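Local coordinates for ABC transporter substrate-binding protein (PDB 4I1D), which probably captures small solutes, perhaps polyamines, in the periplasm for an ABC transporter, and can hold d-malate, at residues 231-236 with 247-252. Numbering follows the deposited sequence.
Sequences TSLCIL and KFLNEA
L233 makes the first touch of strand 231-235 on helix 247-252, and it reaches furthest with CD1, which lies 3.5 Å from A252 CB. The same methyl approaches F248 CE1 obliquely at 4.3 Å, at the margin of contact. L233 CG is anti to the carbonyl carbon (chi1 -56°) and chi2 is extended (-174°), which carries CD1 past L249 to the A252 methyl. The two leucines, L233 and L249, point opposite ways and lie alongside each other, with L249 CD1 4.0 Å from L233 CB. C234 turns its side chain away from the helix, and I235 resumes the packing: its CD1 meets the other branch of L249, CD2, at 3.9 Å. L249 thus divides its methyls between two strand residues, one branch to each. A smaller alanine here would probably leave L233 CB and I235 CD1 without their helix partners and open a gap between strand and helix. Within the helix, A252 CB also lies over one face of the F248 ring, offset toward its rim, while F7 meets that ring with its plane steeply inclined. No hydrogen bond joins the two segments; the strand's backbone bonds run to strands 59-63 and 100-112, and L249 also touches V59. All five touching residues are buried, and the segment axes pass 9.8 Å apart, nearly antiparallel at 163°. This is a helix laid back along the strand that precedes it, an apolar helix-on-sheet packing inside one domain of a periplasmic binding protein fold, away from the malate site.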
# COMPACT_ATOMS: atom_id res chain seq x y z
N THR A 231 -30.02 10.97 -25.21
CA THR A 231 -29.75 9.53 -25.15
C THR A 231 -30.34 8.85 -26.39
O THR A 231 -31.21 9.42 -27.07
CB THR A 231 -30.32 8.86 -23.87
OG1 THR A 231 -31.72 9.14 -23.77
CG2 THR A 231 -29.60 9.39 -22.62
N SER A 232 -29.85 7.65 -26.67
CA SER A 232 -30.32 6.86 -27.80
C SER A 232 -30.55 5.40 -27.37
O SER A 232 -29.97 4.93 -26.38
CB SER A 232 -29.31 6.90 -28.96
OG SER A 232 -29.13 8.22 -29.44
N LEU A 233 -31.39 4.70 -28.12
CA LEU A 233 -31.63 3.28 -27.88
C LEU A 233 -30.72 2.47 -28.79
O LEU A 233 -30.52 2.83 -29.95
CB LEU A 233 -33.08 2.94 -28.19
CG LEU A 233 -34.15 3.73 -27.44
CD1 LEU A 233 -35.51 3.15 -27.75
CD2 LEU A 233 -33.89 3.69 -25.94
N CYS A 234 -30.17 1.38 -28.25
CA CYS A 234 -29.34 0.44 -29.00
C CYS A 234 -29.60 -0.95 -28.44
O CYS A 234 -30.19 -1.09 -27.37
CB CYS A 234 -27.87 0.78 -28.86
SG CYS A 234 -27.33 0.85 -27.12
N ILE A 235 -29.16 -1.97 -29.17
CA ILE A 235 -29.47 -3.35 -28.84
C ILE A 235 -28.16 -4.07 -28.65
O ILE A 235 -27.25 -3.92 -29.47
CB ILE A 235 -30.24 -4.02 -30.00
CG1 ILE A 235 -31.55 -3.28 -30.26
CG2 ILE A 235 -30.47 -5.50 -29.72
CD1 ILE A 235 -32.31 -3.81 -31.47
N LEU A 236 -28.05 -4.85 -27.58
CA LEU A 236 -26.79 -5.54 -27.30
C LEU A 236 -26.49 -6.58 -28.37
O LEU A 236 -27.39 -7.27 -28.85
CB LEU A 236 -26.78 -6.18 -25.91
CG LEU A 236 -26.41 -5.24 -24.76
CD1 LEU A 236 -27.58 -4.35 -24.46
CD2 LEU A 236 -26.01 -5.99 -23.51
N LYS A 247 -38.42 -4.85 -33.12
CA LYS A 247 -39.81 -4.41 -33.17
C LYS A 247 -40.12 -3.33 -32.13
O LYS A 247 -40.82 -2.36 -32.42
CB LYS A 247 -40.76 -5.59 -33.01
CG LYS A 247 -40.70 -6.59 -34.15
CD LYS A 247 -41.53 -7.83 -33.84
CE LYS A 247 -41.52 -8.82 -35.01
NZ LYS A 247 -42.09 -10.14 -34.63
N PHE A 248 -39.59 -3.50 -30.92
CA PHE A 248 -39.81 -2.51 -29.87
C PHE A 248 -39.18 -1.16 -30.24
O PHE A 248 -39.75 -0.11 -29.98
CB PHE A 248 -39.24 -2.98 -28.54
CG PHE A 248 -39.05 -1.88 -27.55
CD1 PHE A 248 -37.79 -1.34 -27.31
CD2 PHE A 248 -40.14 -1.34 -26.88
CE1 PHE A 248 -37.62 -0.32 -26.40
CE2 PHE A 248 -39.97 -0.31 -25.97
CZ PHE A 248 -38.71 0.21 -25.73
N LEU A 249 -38.00 -1.21 -30.83
CA LEU A 249 -37.30 0.01 -31.21
C LEU A 249 -38.19 0.84 -32.13
O LEU A 249 -38.23 2.06 -32.04
CB LEU A 249 -36.00 -0.33 -31.94
CG LEU A 249 -34.75 0.22 -31.26
CD1 LEU A 249 -34.67 -0.30 -29.83
CD2 LEU A 249 -33.50 -0.16 -32.05
N ASN A 250 -38.91 0.16 -33.01
CA ASN A 250 -39.77 0.86 -33.93
C ASN A 250 -40.94 1.55 -33.23
O ASN A 250 -41.28 2.69 -33.55
CB ASN A 250 -40.25 -0.08 -35.03
CG ASN A 250 -41.07 0.64 -36.06
OD1 ASN A 250 -40.56 1.52 -36.76
ND2 ASN A 250 -42.34 0.27 -36.17
N GLU A 251 -41.56 0.86 -32.27
CA GLU A 251 -42.60 1.48 -31.45
C GLU A 251 -42.06 2.59 -30.52
O GLU A 251 -42.77 3.53 -30.19
CB GLU A 251 -43.35 0.43 -30.62
CG GLU A 251 -44.36 -0.39 -31.42
CD GLU A 251 -45.33 0.49 -32.22
OE1 GLU A 251 -46.10 1.24 -31.59
OE2 GLU A 251 -45.30 0.42 -33.47
N ALA A 252 -40.80 2.47 -30.10
CA ALA A 252 -40.25 3.40 -29.13
C ALA A 252 -40.04 4.78 -29.74
O ALA A 252 -40.08 5.78 -29.03
CB ALA A 252 -38.94 2.87 -28.56